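Local coordinates for protein Xaa-Pro dipeptidase (Pyrococcus horikoshii, PDB 1WY2) that probably splits dipeptides that carry a C-terminal proline, using two metal ions bound in each subunit of a homodimer, at residues A[215-227]-A[284-296]. Residues are numbered along the deposited sequence; the frame is centred on the assembly and turned at random. Where two conformers were deposited one is given.
Sequences ALYQHYNSDITRT and SLGHGVGLEVHEW. With ZN (zinc ion), chain E; ZN (zinc ion), chain D; CAC (cacodylate ion), chain C.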
loop_
_atom_site.group_PDB
_atom_site.type_symbol
_atom_site.label_atom_id
_atom_site.label_comp_id
_atom_site.label_asym_id
_atom_site.label_seq_id
_atom_site.Cartn_x
_atom_site.Cartn_y
_atom_site.Cartn_z
ATOM N N ALA A 215 -6.516 -9.941 -8.194
ATOM C CA ALA A 215 -7.250 -10.050 -6.949
ATOM C C ALA A 215 -6.365 -10.548 -5.821
ATOM O O ALA A 215 -5.498 -11.398 -6.031
ATOM C CB ALA A 215 -8.435 -10.998 -7.128
ATOM N N LEU A 216 -6.575 -9.993 -4.633
ATOM C CA LEU A 216 -5.862 -10.429 -3.439
ATOM C C LEU A 216 -6.921 -11.342 -2.834
ATOM O O LEU A 216 -8.015 -10.887 -2.501
ATOM C CB LEU A 216 -5.582 -9.250 -2.502
ATOM C CG LEU A 216 -5.036 -9.627 -1.118
ATOM C CD1 LEU A 216 -3.735 -10.406 -1.262
ATOM C CD2 LEU A 216 -4.817 -8.369 -0.291
ATOM N N TYR A 217 -6.606 -12.626 -2.723
ATOM C CA TYR A 217 -7.549 -13.611 -2.212
ATOM C C TYR A 217 -6.880 -14.478 -1.161
ATOM O O TYR A 217 -5.887 -15.151 -1.439
ATOM C CB TYR A 217 -8.034 -14.486 -3.369
ATOM C CG TYR A 217 -8.959 -15.619 -2.976
ATOM C CD1 TYR A 217 -10.295 -15.380 -2.665
ATOM C CD2 TYR A 217 -8.500 -16.935 -2.948
ATOM C CE1 TYR A 217 -11.158 -16.430 -2.342
ATOM C CE2 TYR A 217 -9.351 -17.990 -2.626
ATOM C CZ TYR A 217 -10.677 -17.730 -2.327
ATOM O OH TYR A 217 -11.522 -18.776 -2.021
ATOM N N GLN A 218 -7.435 -14.458 0.045
ATOM C CA GLN A 218 -6.896 -15.244 1.138
ATOM C C GLN A 218 -5.375 -15.113 1.232
ATOM O O GLN A 218 -4.645 -16.104 1.322
ATOM C CB GLN A 218 -7.345 -16.704 0.987
ATOM C CG GLN A 218 -8.823 -16.885 1.349
ATOM C CD GLN A 218 -9.394 -18.248 0.988
ATOM O OE1 GLN A 218 -8.737 -19.275 1.140
ATOM N NE2 GLN A 218 -10.640 -18.258 0.526
ATOM N N HIS A 219 -4.925 -13.857 1.194
ATOM C CA HIS A 219 -3.518 -13.480 1.318
ATOM C C HIS A 219 -2.623 -13.613 0.089
ATOM O O HIS A 219 -1.506 -13.087 0.082
ATOM C CB HIS A 219 -2.892 -14.236 2.493
ATOM C CG HIS A 219 -3.504 -13.897 3.815
ATOM N ND1 HIS A 219 -3.294 -12.688 4.444
ATOM C CD2 HIS A 219 -4.350 -14.593 4.612
ATOM C CE1 HIS A 219 -3.984 -12.654 5.570
ATOM N NE2 HIS A 219 -4.633 -13.798 5.696
ATOM N N TYR A 220 -3.101 -14.292 -0.950
ATOM C CA TYR A 220 -2.298 -14.448 -2.157
ATOM C C TYR A 220 -2.819 -13.618 -3.318
ATOM O O TYR A 220 -3.985 -13.238 -3.350
ATOM C CB TYR A 220 -2.179 -15.926 -2.536
ATOM C CG TYR A 220 -1.260 -16.657 -1.585
ATOM C CD1 TYR A 220 -1.695 -17.018 -0.311
ATOM C CD2 TYR A 220 0.071 -16.903 -1.922
ATOM C CE1 TYR A 220 -0.827 -17.601 0.608
ATOM C CE2 TYR A 220 0.955 -17.488 -1.005
ATOM C CZ TYR A 220 0.491 -17.831 0.259
ATOM O OH TYR A 220 1.344 -18.386 1.186
ATOM N N ASN A 221 -1.938 -13.338 -4.271
ATOM C CA ASN A 221 -2.281 -12.494 -5.409
ATOM C C ASN A 221 -2.401 -13.172 -6.765
ATOM O O ASN A 221 -1.968 -14.307 -6.957
ATOM C CB ASN A 221 -1.241 -11.374 -5.513
ATOM C CG ASN A 221 -1.264 -10.445 -4.313
ATOM O OD1 ASN A 221 -2.029 -9.485 -4.275
ATOM N ND2 ASN A 221 -0.428 -10.735 -3.318
ATOM N N SER A 222 -3.008 -12.443 -7.701
ATOM C CA SER A 222 -3.177 -12.888 -9.083
ATOM C C SER A 222 -2.874 -11.657 -9.939
ATOM O O SER A 222 -2.921 -10.526 -9.450
ATOM C CB SER A 222 -4.603 -13.387 -9.336
ATOM O OG SER A 222 -5.563 -12.411 -8.978
ATOM N N ASP A 223 -2.571 -11.868 -11.211
ATOM C CA ASP A 223 -2.211 -10.757 -12.084
ATOM C C ASP A 223 -2.499 -11.163 -13.522
ATOM O O ASP A 223 -2.040 -12.211 -13.977
ATOM C CB ASP A 223 -0.717 -10.465 -11.892
ATOM C CG ASP A 223 -0.292 -9.123 -12.439
ATOM O OD1 ASP A 223 -1.106 -8.435 -13.092
ATOM O OD2 ASP A 223 0.881 -8.767 -12.203
ATOM N N ILE A 224 -3.260 -10.340 -14.235
ATOM C CA ILE A 224 -3.607 -10.649 -15.616
ATOM C C ILE A 224 -3.799 -9.381 -16.447
ATOM O O ILE A 224 -4.247 -8.362 -15.934
ATOM C CB ILE A 224 -4.915 -11.492 -15.665
ATOM C CG1 ILE A 224 -5.223 -11.927 -17.097
ATOM C CG2 ILE A 224 -6.083 -10.678 -15.115
ATOM C CD1 ILE A 224 -6.490 -12.780 -17.222
ATOM N N THR A 225 -3.426 -9.445 -17.723
ATOM C CA THR A 225 -3.610 -8.317 -18.632
ATOM C C THR A 225 -4.113 -8.824 -19.973
ATOM O O THR A 225 -3.565 -9.768 -20.540
ATOM C CB THR A 225 -2.302 -7.534 -18.940
ATOM O OG1 THR A 225 -1.733 -7.016 -17.734
ATOM C CG2 THR A 225 -2.609 -6.356 -19.871
ATOM N N ARG A 226 -5.170 -8.200 -20.471
ATOM C CA ARG A 226 -5.698 -8.542 -21.786
ATOM C C ARG A 226 -5.914 -7.216 -22.496
ATOM O O ARG A 226 -6.253 -6.216 -21.867
ATOM C CB ARG A 226 -7.030 -9.293 -21.683
ATOM C CG ARG A 226 -6.903 -10.721 -21.167
ATOM C CD ARG A 226 -6.179 -11.624 -22.163
ATOM N NE ARG A 226 -6.046 -12.983 -21.641
ATOM C CZ ARG A 226 -5.072 -13.379 -20.827
ATOM N NH1 ARG A 226 -4.125 -12.524 -20.443
ATOM N NH2 ARG A 226 -5.061 -14.622 -20.371
ATOM N N THR A 227 -5.695 -7.200 -23.802
ATOM C CA THR A 227 -5.892 -5.980 -24.567
ATOM C C THR A 227 -6.958 -6.268 -25.610
ATOM O O THR A 227 -6.950 -7.329 -26.233
ATOM C CB THR A 227 -4.593 -5.537 -25.275
ATOM O OG1 THR A 227 -3.597 -5.222 -24.293
ATOM C CG2 THR A 227 -4.844 -4.303 -26.144
ATOM N N SER A 284 10.461 -5.226 -17.905
ATOM C CA SER A 284 10.832 -6.631 -17.832
ATOM C C SER A 284 9.694 -7.514 -18.326
ATOM O O SER A 284 8.542 -7.088 -18.377
ATOM C CB SER A 284 11.179 -7.003 -16.390
ATOM O OG SER A 284 10.078 -6.770 -15.532
ATOM N N LEU A 285 10.018 -8.751 -18.684
ATOM C CA LEU A 285 9.009 -9.680 -19.170
ATOM C C LEU A 285 8.017 -10.077 -18.082
ATOM O O LEU A 285 6.856 -10.353 -18.368
ATOM C CB LEU A 285 9.669 -10.943 -19.726
ATOM C CG LEU A 285 8.698 -12.016 -20.229
ATOM C CD1 LEU A 285 7.866 -11.456 -21.381
ATOM C CD2 LEU A 285 9.482 -13.245 -20.679
ATOM N N GLY A 286 8.469 -10.111 -16.832
ATOM C CA GLY A 286 7.565 -10.503 -15.769
ATOM C C GLY A 286 8.132 -10.443 -14.371
ATOM O O GLY A 286 9.254 -9.984 -14.154
ATOM N N HIS A 287 7.346 -10.931 -13.418
ATOM C CA HIS A 287 7.731 -10.912 -12.013
ATOM C C HIS A 287 7.069 -12.066 -11.276
ATOM O O HIS A 287 6.047 -12.594 -11.718
ATOM C CB HIS A 287 7.277 -9.586 -11.388
ATOM C CG HIS A 287 5.817 -9.298 -11.580
ATOM N ND1 HIS A 287 4.838 -9.819 -10.759
ATOM C CD2 HIS A 287 5.166 -8.602 -12.542
ATOM C CE1 HIS A 287 3.648 -9.458 -11.210
ATOM N NE2 HIS A 287 3.821 -8.721 -12.294
ATOM N N GLY A 288 7.657 -12.460 -10.153
ATOM C CA GLY A 288 7.066 -13.525 -9.367
ATOM C C GLY A 288 5.810 -12.997 -8.702
ATOM O O GLY A 288 5.639 -11.783 -8.556
ATOM N N VAL A 289 4.928 -13.910 -8.307
ATOM C CA VAL A 289 3.670 -13.562 -7.655
ATOM C C VAL A 289 3.446 -14.502 -6.471
ATOM O O VAL A 289 3.727 -15.695 -6.560
ATOM C CB VAL A 289 2.474 -13.713 -8.626
ATOM C CG1 VAL A 289 1.170 -13.433 -7.894
ATOM C CG2 VAL A 289 2.626 -12.759 -9.805
ATOM N N GLY A 290 2.943 -13.960 -5.368
ATOM C CA GLY A 290 2.682 -14.774 -4.189
ATOM C C GLY A 290 1.980 -13.940 -3.138
ATOM O O GLY A 290 0.907 -13.398 -3.394
ATOM N N LEU A 291 2.572 -13.840 -1.952
ATOM C CA LEU A 291 1.991 -13.028 -0.890
ATOM C C LEU A 291 2.009 -11.558 -1.316
ATOM O O LEU A 291 1.278 -10.734 -0.767
ATOM C CB LEU A 291 2.767 -13.215 0.414
ATOM C CG LEU A 291 2.550 -14.567 1.093
ATOM C CD1 LEU A 291 3.521 -14.701 2.257
ATOM C CD2 LEU A 291 1.104 -14.684 1.573
ATOM N N GLU A 292 2.863 -11.240 -2.285
ATOM C CA GLU A 292 2.956 -9.888 -2.837
ATOM C C GLU A 292 2.774 -10.006 -4.348
ATOM O O GLU A 292 3.122 -11.028 -4.935
ATOM C CB GLU A 292 4.314 -9.262 -2.508
ATOM C CG GLU A 292 4.459 -8.905 -1.035
ATOM C CD GLU A 292 5.868 -8.501 -0.660
ATOM O OE1 GLU A 292 6.748 -9.380 -0.660
ATOM O OE2 GLU A 292 6.096 -7.309 -0.364
ATOM N N VAL A 293 2.221 -8.979 -4.985
ATOM C CA VAL A 293 2.012 -9.057 -6.425
ATOM C C VAL A 293 3.340 -9.008 -7.181
ATOM O O VAL A 293 3.456 -9.563 -8.270
ATOM C CB VAL A 293 1.055 -7.943 -6.923
ATOM C CG1 VAL A 293 1.765 -6.617 -6.963
ATOM C CG2 VAL A 293 0.500 -8.317 -8.294
ATOM N N HIS A 294 4.337 -8.347 -6.595
ATOM C CA HIS A 294 5.673 -8.266 -7.181
ATOM C C HIS A 294 6.679 -8.911 -6.231
ATOM O O HIS A 294 6.991 -8.347 -5.180
ATOM C CB HIS A 294 6.110 -6.813 -7.402
ATOM C CG HIS A 294 5.350 -6.103 -8.475
ATOM N ND1 HIS A 294 4.496 -5.055 -8.209
ATOM C CD2 HIS A 294 5.325 -6.279 -9.817
ATOM C CE1 HIS A 294 3.980 -4.614 -9.343
ATOM N NE2 HIS A 294 4.466 -5.341 -10.332
ATOM N N GLU A 295 7.172 -10.093 -6.586
ATOM C CA GLU A 295 8.164 -10.774 -5.761
ATOM C C GLU A 295 9.137 -11.586 -6.612
ATOM O O GLU A 295 9.146 -11.460 -7.835
ATOM C CB GLU A 295 7.496 -11.648 -4.682
ATOM C CG GLU A 295 6.490 -12.690 -5.154
ATOM C CD GLU A 295 5.873 -13.452 -3.980
ATOM O OE1 GLU A 295 6.110 -14.673 -3.856
ATOM O OE2 GLU A 295 5.158 -12.826 -3.171
ATOM N N TRP A 296 9.969 -12.396 -5.970
ATOM C CA TRP A 296 10.966 -13.189 -6.686
ATOM C C TRP A 296 10.362 -14.266 -7.586
ATOM O O TRP A 296 9.377 -14.904 -7.232
ATOM C CB TRP A 296 11.908 -13.868 -5.690
ATOM C CG TRP A 296 12.445 -12.974 -4.614
ATOM C CD1 TRP A 296 13.527 -12.140 -4.692
ATOM C CD2 TRP A 296 11.952 -12.867 -3.273
ATOM N NE1 TRP A 296 13.741 -11.529 -3.477
ATOM C CE2 TRP A 296 12.789 -11.960 -2.589
ATOM C CE3 TRP A 296 10.883 -13.456 -2.581
ATOM C CZ2 TRP A 296 12.594 -11.625 -1.244
ATOM C CZ3 TRP A 296 10.687 -13.122 -1.242
ATOM C CH2 TRP A 296 11.541 -12.216 -0.589
HETATM ZN ZN ZN E . 2.324 -8.198 -13.658
HETATM ZN ZN ZN D . -0.515 -7.070 -14.444
HETATM AS AS CAC C . 1.602 -5.162 -12.779
HETATM O O1 CAC C . 1.342 -6.385 -13.859
HETATM O O2 CAC C . 3.217 -4.910 -12.746
HETATM C C1 CAC C . 0.802 -3.569 -13.349
HETATM C C2 CAC C . 1.118 -5.661 -11.039
HETATM O O HOH W 1 -0.344 -11.099 1.451
#
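Asn221 holds the carbonyl of Gly290 with two hydrogen bonds. Its backbone N and its side-chain ND2 each lie 3.0 Å from Gly290 O, and they reach it from opposite faces of the carbonyl plane. With CG beside the backbone N (chi1 -64°), the amide turns back toward the same acceptor. Val289 CG1 packs 3.4 Å from Asn221 O. Next to this tight, buried centre, Leu291 CD2 sits over one face of the Tyr220 ring in a CH-pi contact, 3.7 Å from the centroid. Tyr220 OH makes a hydrogen bond with Glu132 OE2. If Tyr220 were an alanine, the Leu291 methyl would probably lose its aromatic cover and Glu132 its hydroxyl partner. The contact is looser on the solvent side, at the partly exposed His219 and Leu291, where a water donates to both His219 O and Leu291 O. At the other end the segments meet through metal. Asp223 OD2 and His287 NE2 bind the same zinc ion, each at 2.1 Å, while Asp223 OD1 binds the second zinc. Asp212, Glu316 and Glu330 complete the dinuclear site of this M24 peptidase. O1 of a cacodylate, probably from the crystallisation liquor, bridges the two zinc ions, and His294 NE2 donates a hydrogen bond to cacodylate O2 at 2.8 Å. The loop after strand 286-288 thus lies beside the start of strand 220-229; Leu291 touches Arg125 of helix 118-125, and Val289 touches Thr314 of strand 312-321.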